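Local coordinates for protein TRAP-type C4-dicarboxylate:H+ symport system substrate-binding component DctP (Shewanella oneidensis, PDB 4MX6) that probably captures C4-dicarboxylates such as succinate in the periplasm and hands them to a TRAP-type transporter that carries them across the membrane, at residues 115-118 with 119-122; 161-164 with 165-169; 179-183 with 184-188. All coordinates share one frame; numbering follows the deposited sequence.

Contact 1: residues 115-118 with 119-122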
loop_
_atom_site.group_PDB
_atom_site.type_symbol
_atom_site.label_atom_id
_atom_site.label_comp_id
_atom_site.label_asym_id
_atom_site.label_seq_id
_atom_site.Cartn_x
_atom_site.Cartn_y
_atom_site.Cartn_z
ATOM N N PHE A 115 -8.042 6.515 2.756
ATOM C CA PHE A 115 -6.817 6.473 1.979
ATOM C C PHE A 115 -6.999 5.945 0.557
ATOM O O PHE A 115 -6.155 6.198 -0.298
ATOM C CB PHE A 115 -5.758 5.646 2.709
ATOM C CG PHE A 115 -5.094 6.371 3.849
ATOM C CD1 PHE A 115 -4.166 7.374 3.601
ATOM C CD2 PHE A 115 -5.369 6.019 5.168
ATOM C CE1 PHE A 115 -3.536 8.015 4.644
ATOM C CE2 PHE A 115 -4.735 6.663 6.216
ATOM C CZ PHE A 115 -3.817 7.662 5.951
ATOM N N ASP A 116 -8.071 5.191 0.313
ATOM C CA ASP A 116 -8.323 4.590 -0.993
ATOM C C ASP A 116 -9.078 5.511 -1.946
ATOM O O ASP A 116 -9.244 5.178 -3.110
ATOM C CB ASP A 116 -9.148 3.318 -0.823
ATOM C CG ASP A 116 -8.337 2.131 -0.353
ATOM O OD1 ASP A 116 -7.095 2.217 -0.394
ATOM O OD2 ASP A 116 -8.955 1.110 0.037
ATOM N N LEU A 117 -9.596 6.635 -1.459
ATOM C CA LEU A 117 -10.456 7.466 -2.312
ATOM C C LEU A 117 -9.686 7.992 -3.532
ATOM O O LEU A 117 -8.585 8.534 -3.400
ATOM C CB LEU A 117 -11.073 8.616 -1.514
ATOM C CG LEU A 117 -12.074 8.189 -0.435
ATOM C CD1 LEU A 117 -12.550 9.391 0.350
ATOM C CD2 LEU A 117 -13.268 7.449 -1.026
ATOM N N PRO A 118 -10.264 7.838 -4.727
ATOM C CA PRO A 118 -9.507 8.202 -5.926
ATOM C C PRO A 118 -9.298 9.707 -6.065
ATOM O O PRO A 118 -10.235 10.491 -5.907
ATOM C CB PRO A 118 -10.369 7.641 -7.060
ATOM C CG PRO A 118 -11.757 7.480 -6.451
ATOM C CD PRO A 118 -11.510 7.114 -5.041
ATOM N N PHE A 119 -8.065 10.088 -6.355
ATOM C CA PHE A 119 -7.652 11.474 -6.552
ATOM C C PHE A 119 -7.839 12.347 -5.297
ATOM O O PHE A 119 -7.872 13.573 -5.383
ATOM C CB PHE A 119 -8.360 12.103 -7.764
ATOM C CG PHE A 119 -8.020 11.433 -9.073
ATOM C CD1 PHE A 119 -6.813 11.673 -9.698
ATOM C CD2 PHE A 119 -8.915 10.566 -9.675
ATOM C CE1 PHE A 119 -6.511 11.050 -10.904
ATOM C CE2 PHE A 119 -8.606 9.948 -10.872
ATOM C CZ PHE A 119 -7.407 10.198 -11.484
ATOM N N LEU A 120 -7.899 11.733 -4.123
ATOM C CA LEU A 120 -7.980 12.509 -2.890
ATOM C C LEU A 120 -6.703 13.317 -2.642
ATOM O O LEU A 120 -6.763 14.505 -2.309
ATOM C CB LEU A 120 -8.274 11.587 -1.709
ATOM C CG LEU A 120 -8.386 12.261 -0.339
ATOM C CD1 LEU A 120 -9.452 13.355 -0.319
ATOM C CD2 LEU A 120 -8.672 11.189 0.711
ATOM N N PHE A 121 -5.559 12.649 -2.761
ATOM C CA PHE A 121 -4.267 13.279 -2.543
ATOM C C PHE A 121 -3.583 13.572 -3.869
ATOM O O PHE A 121 -3.520 12.717 -4.758
ATOM C CB PHE A 121 -3.368 12.358 -1.722
ATOM C CG PHE A 121 -3.949 11.992 -0.393
ATOM C CD1 PHE A 121 -4.003 12.913 0.641
ATOM C CD2 PHE A 121 -4.450 10.723 -0.166
ATOM C CE1 PHE A 121 -4.545 12.572 1.876
ATOM C CE2 PHE A 121 -4.991 10.390 1.074
ATOM C CZ PHE A 121 -5.042 11.327 2.080
ATOM N N ASN A 122 -3.070 14.785 -4.014
ATOM C CA ASN A 122 -2.408 15.167 -5.256
ATOM C C ASN A 122 -1.117 14.382 -5.457
ATOM O O ASN A 122 -0.762 13.989 -6.583
ATOM C CB ASN A 122 -2.048 16.654 -5.256
ATOM C CG ASN A 122 -3.261 17.561 -5.347
ATOM O OD1 ASN A 122 -4.357 17.118 -5.682
ATOM N ND2 ASN A 122 -3.062 18.846 -5.059
#
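Phe-115 and Phe-121 meet across a type II beta turn that runs from Leu-117 to Leu-120 in the loop before helix 124-132. Their rings lie obliquely to one another, with Phe-115 CD1 4.0 Å from Phe-121 CE2. On one face of the Phe-121 ring rests Leu-120 CG, 4.1 Å above the plane and over its centre. The turn itself is closed by a weak bond, Leu-120 N to Leu-117 O at 3.4 Å, and beside it the CB atoms of Leu-117 and Leu-120 pack 4.1 Å apart. Proline suits the second place because its ring fixes phi near -70°. Phe-119, third in the turn, has a positive phi of 62°, a left-handed backbone conformation that is less usual for a residue with a CB. Its ring packs among Arg-308, Trp-311 and Val-312 of helix 305-326 and also touches His-241; an alanine here would probably leave a gap where the ring meets Trp-311 and Val-312. Helix 328-337 also packs on the loop, with Leu-120 against Ala-334 and Val-335. Phe-119 CG stands beside its own backbone N (chi1 -63°), which brings ring atom CD2 to 4.2 Å from Pro-118 CB.

Contact 2: residues 161-164 with 165-169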
loop_
_atom_site.group_PDB
_atom_site.type_symbol
_atom_site.label_atom_id
_atom_site.label_comp_id
_atom_site.label_asym_id
_atom_site.label_seq_id
_atom_site.Cartn_x
_atom_site.Cartn_y
_atom_site.Cartn_z
ATOM N N PHE A 161 -2.373 3.137 -13.568
ATOM C CA PHE A 161 -3.096 2.048 -14.216
ATOM C C PHE A 161 -2.193 1.309 -15.212
ATOM O O PHE A 161 -1.395 1.932 -15.915
ATOM C CB PHE A 161 -4.276 2.573 -15.042
ATOM C CG PHE A 161 -5.362 3.257 -14.259
ATOM C CD1 PHE A 161 -6.072 2.599 -13.258
ATOM C CD2 PHE A 161 -5.728 4.549 -14.584
ATOM C CE1 PHE A 161 -7.106 3.244 -12.583
ATOM C CE2 PHE A 161 -6.757 5.184 -13.923
ATOM C CZ PHE A 161 -7.440 4.534 -12.920
ATOM N N THR A 162 -2.369 -0.003 -15.312
ATOM C CA THR A 162 -1.861 -0.739 -16.465
ATOM C C THR A 162 -3.005 -1.501 -17.104
ATOM O O THR A 162 -3.979 -1.876 -16.434
ATOM C CB THR A 162 -0.711 -1.717 -16.108
ATOM O OG1 THR A 162 -1.209 -2.817 -15.338
ATOM C CG2 THR A 162 0.366 -1.015 -15.315
ATOM N N ALA A 163 -2.873 -1.725 -18.411
ATOM C CA ALA A 163 -3.801 -2.555 -19.169
ATOM C C ALA A 163 -3.142 -2.860 -20.504
ATOM O O ALA A 163 -1.939 -2.603 -20.685
ATOM C CB ALA A 163 -5.135 -1.827 -19.358
ATOM N N ASN A 164 -3.910 -3.399 -21.448
ATOM C CA ASN A 164 -3.394 -3.650 -22.790
ATOM C C ASN A 164 -3.934 -2.643 -23.799
ATOM O O ASN A 164 -3.969 -2.883 -24.991
ATOM C CB ASN A 164 -3.657 -5.101 -23.179
ATOM C CG ASN A 164 -2.962 -6.051 -22.240
ATOM O OD1 ASN A 164 -1.761 -5.927 -22.008
ATOM N ND2 ASN A 164 -3.707 -6.975 -21.665
ATOM N N THR A 165 -4.283 -1.470 -23.278
ATOM C CA THR A 165 -4.766 -0.347 -24.067
ATOM C C THR A 165 -4.508 0.926 -23.251
ATOM O O THR A 165 -4.439 0.867 -22.025
ATOM C CB THR A 165 -6.268 -0.515 -24.361
ATOM O OG1 THR A 165 -6.668 0.379 -25.410
ATOM C CG2 THR A 165 -7.099 -0.266 -23.113
ATOM N N PRO A 166 -4.328 2.079 -23.925
ATOM C CA PRO A 166 -4.200 3.335 -23.177
ATOM C C PRO A 166 -5.464 3.651 -22.402
ATOM O O PRO A 166 -6.569 3.377 -22.875
ATOM C CB PRO A 166 -3.987 4.387 -24.268
ATOM C CG PRO A 166 -3.508 3.644 -25.445
ATOM C CD PRO A 166 -4.113 2.270 -25.369
ATOM N N LEU A 167 -5.308 4.257 -21.236
ATOM C CA LEU A 167 -6.456 4.642 -20.416
ATOM C C LEU A 167 -6.536 6.173 -20.293
ATOM O O LEU A 167 -6.566 6.761 -19.201
ATOM C CB LEU A 167 -6.416 3.923 -19.062
ATOM C CG LEU A 167 -6.540 2.392 -19.217
ATOM C CD1 LEU A 167 -6.127 1.686 -17.942
ATOM C CD2 LEU A 167 -7.945 1.986 -19.622
ATOM N N LYS A 168 -6.604 6.797 -21.463
ATOM C CA LYS A 168 -6.598 8.244 -21.586
ATOM C C LYS A 168 -7.822 8.891 -20.967
ATOM O O LYS A 168 -7.740 9.975 -20.392
ATOM C CB LYS A 168 -6.552 8.621 -23.066
ATOM C CG LYS A 168 -5.182 8.484 -23.687
ATOM C CD LYS A 168 -4.299 9.611 -23.186
ATOM C CE LYS A 168 -3.219 9.975 -24.173
ATOM N NZ LYS A 168 -2.643 11.303 -23.823
ATOM N N GLN A 169 -8.958 8.222 -21.100
ATOM C CA GLN A 169 -10.217 8.735 -20.579
ATOM C C GLN A 169 -10.959 7.617 -19.892
ATOM O O GLN A 169 -10.736 6.439 -20.193
ATOM C CB GLN A 169 -11.080 9.297 -21.703
ATOM C CG GLN A 169 -10.448 10.463 -22.432
ATOM C CD GLN A 169 -11.230 10.879 -23.652
ATOM O OE1 GLN A 169 -11.131 10.254 -24.704
ATOM N NE2 GLN A 169 -12.013 11.943 -23.522
#
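Thr-162, whose carbonyl borders Leu-167 CD1, has its OG1 held by two glutamines at once, through Gln-233 OE1 and Gln-217 NE2. A threonine suits this place in strand 160-163, since its hydroxyl can donate to one amide oxygen and accept from another amide's nitrogen. Strand 160-163 lies between strands 217-219 and 235-237 of a mixed sheet. Thr-162 points away from the chain that follows, whereas Phe-161 and Ala-163 point toward it, and the returning Leu-167 lies against those two. One methyl does the work: Leu-167 CD1 sits 3.6 Å from Phe-161 CB and 3.9 Å from Ala-163 CB. With CG beside its own backbone N (chi1 -64°), Leu-167 carries CD1 toward both, and its side chain crosses that of Phe-161 at about a right angle. The Phe-161 ring is stacked on His-241 and also meets Trp-311. Ala-163 fits because its short side chain lets the branched leucine come in close. At the bend, Asn-164 OD1 accepts from Ser-234 N, and Leu-167 N bonds Thr-237 OG1. The strand end is thus apolar where the chain folds back over it, while hydrogen bonds from side chains and from Leu-167 N hold the strand and its return to neighbouring strands and loops.

Contact 3: residues 179-183 with 184-188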
loop_
_atom_site.group_PDB
_atom_site.type_symbol
_atom_site.label_atom_id
_atom_site.label_comp_id
_atom_site.label_asym_id
_atom_site.label_seq_id
_atom_site.Cartn_x
_atom_site.Cartn_y
_atom_site.Cartn_z
ATOM N N ARG A 179 -7.838 -6.338 -11.486
ATOM C CA ARG A 179 -7.594 -6.786 -10.121
ATOM C C ARG A 179 -7.532 -5.570 -9.213
ATOM O O ARG A 179 -6.991 -4.530 -9.587
ATOM C CB ARG A 179 -6.290 -7.562 -10.024
ATOM C CG ARG A 179 -5.930 -8.012 -8.603
ATOM C CD ARG A 179 -4.990 -7.038 -7.896
ATOM N NE ARG A 179 -4.703 -7.472 -6.526
ATOM C CZ ARG A 179 -3.805 -6.899 -5.733
ATOM N NH1 ARG A 179 -3.667 -7.324 -4.487
ATOM N NH2 ARG A 179 -3.060 -5.899 -6.167
ATOM N N VAL A 180 -8.063 -5.731 -8.007
ATOM C CA VAL A 180 -7.889 -4.765 -6.926
ATOM C C VAL A 180 -7.427 -5.496 -5.666
ATOM O O VAL A 180 -7.723 -6.676 -5.449
ATOM C CB VAL A 180 -9.176 -3.954 -6.615
ATOM C CG1 VAL A 180 -9.475 -2.985 -7.747
ATOM C CG2 VAL A 180 -10.352 -4.870 -6.316
ATOM N N MET A 181 -6.715 -4.752 -4.822
ATOM C CA MET A 181 -6.566 -5.129 -3.426
ATOM C C MET A 181 -7.961 -5.305 -2.825
ATOM O O MET A 181 -8.941 -4.762 -3.338
ATOM C CB MET A 181 -5.787 -4.049 -2.672
ATOM C CG MET A 181 -4.351 -3.890 -3.164
ATOM S SD MET A 181 -3.384 -2.640 -2.296
ATOM C CE MET A 181 -3.966 -1.121 -3.055
ATOM N N ALA A 182 -8.053 -6.032 -1.717
ATOM C CA ALA A 182 -9.357 -6.378 -1.157
ATOM C C ALA A 182 -9.996 -5.206 -0.406
ATOM O O ALA A 182 -9.997 -5.157 0.819
ATOM C CB ALA A 182 -9.247 -7.598 -0.274
ATOM N N SER A 183 -10.543 -4.275 -1.177
ATOM C CA SER A 183 -11.119 -3.028 -0.693
ATOM C C SER A 183 -12.410 -2.726 -1.426
ATOM O O SER A 183 -12.441 -2.687 -2.653
ATOM C CB SER A 183 -10.145 -1.887 -0.956
ATOM O OG SER A 183 -10.812 -0.638 -0.888
ATOM N N ASP A 184 -13.474 -2.480 -0.675
ATOM C CA ASP A 184 -14.731 -2.028 -1.271
ATOM C C ASP A 184 -14.585 -0.673 -1.985
ATOM O O ASP A 184 -15.287 -0.400 -2.963
ATOM C CB ASP A 184 -15.823 -1.885 -0.206
ATOM C CG ASP A 184 -16.297 -3.211 0.355
ATOM O OD1 ASP A 184 -16.146 -4.246 -0.319
ATOM O OD2 ASP A 184 -16.879 -3.194 1.467
ATOM N N VAL A 185 -13.718 0.199 -1.473
ATOM C CA VAL A 185 -13.538 1.497 -2.114
ATOM C C VAL A 185 -12.893 1.298 -3.492
ATOM O O VAL A 185 -13.313 1.926 -4.471
ATOM C CB VAL A 185 -12.677 2.459 -1.256
ATOM C CG1 VAL A 185 -12.411 3.746 -2.018
ATOM C CG2 VAL A 185 -13.360 2.771 0.074
ATOM N N LEU A 186 -11.880 0.430 -3.576
ATOM C CA LEU A 186 -11.208 0.220 -4.856
ATOM C C LEU A 186 -12.129 -0.484 -5.853
ATOM O O LEU A 186 -12.100 -0.188 -7.044
ATOM C CB LEU A 186 -9.881 -0.519 -4.665
ATOM C CG LEU A 186 -8.924 0.232 -3.738
ATOM C CD1 LEU A 186 -7.648 -0.562 -3.577
ATOM C CD2 LEU A 186 -8.624 1.637 -4.249
ATOM N N ALA A 187 -12.985 -1.382 -5.377
ATOM C CA ALA A 187 -13.985 -1.979 -6.260
ATOM C C ALA A 187 -14.900 -0.876 -6.803
ATOM O O ALA A 187 -15.205 -0.836 -7.998
ATOM C CB ALA A 187 -14.787 -3.036 -5.535
ATOM N N ALA A 188 -15.344 0.019 -5.928
ATOM C CA ALA A 188 -16.231 1.102 -6.330
ATOM C C ALA A 188 -15.559 2.043 -7.332
ATOM O O ALA A 188 -16.214 2.546 -8.255
ATOM C CB ALA A 188 -16.711 1.870 -5.111
#
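The guanidinium of Arg-179 carries Met-181 N over the centre of one face, 3.7 Å above its plane; Met-181 in turn reaches Leu-186 through CE, 3.8 Å from CD1. Both lie where a beta-alpha-beta unit, made of strand 177-180, helix 184-191 and strand 196-199, passes from its first strand into its helix. The hydrogen bonds of the guanidinium leave from its nitrogens: NE bonds Lys-200 O, and NH2 bonds O3 of the bound succinate. NH1 forms a long, weak ion pair with Asp-83 OD2. Arginine suits this place as a charged, flat donor for a dicarboxylate, and Met-181 itself lies about 3 Å from the ligand.

Ala-182 centres an inverse gamma turn, with a weak Ser-183 N to Met-181 O bond, and Ser-183 then N-caps the helix. Its OG stands anti to the backbone N (chi1 162°), the rotation that lets it accept from Leu-186 N at 3.1 Å with an N-H...O angle of 165°. The same hydroxyl bonds Asp-116 OD2. Asp-184, an acidic residue at the helix start whose charge probably suits the helix dipole, makes a salt bridge from OD1 to Lys-199 NZ. Next to the cap, the aliphatic side chains of Val-180 and Leu-186 slide past each other in opposite directions, Val-180 CG1 lying 4.0 Å from Leu-186 CB. The first helical turn closes with Ala-187 N to Ser-183 O at 3.1 Å.

Contacts 1, 2 and 3 follow one another along the chain. Centre to centre, contact 1 lies about 19 Å from contact 2 and about 13 Å from contact 3, while contact 2 lies about 18 Å from contact 3. Contacts 1 and 3 touch: Asp-116 CB packs on Val-185 CG1 at 3.5 Å, so the turn lies directly against the start of helix 184-191. Contact 2, in the four-stranded mixed sheet, touches neither; contact 3 leaves the two-stranded parallel sheet. Helix 305-326 serves all three, meeting Phe-119, Phe-161 and Val-185, and His-241 joins both phenylalanines. Only contact 3 holds a succinate-binding residue, so contacts 1 and 2 probably belong to the surrounding framework of the solute-binding fold.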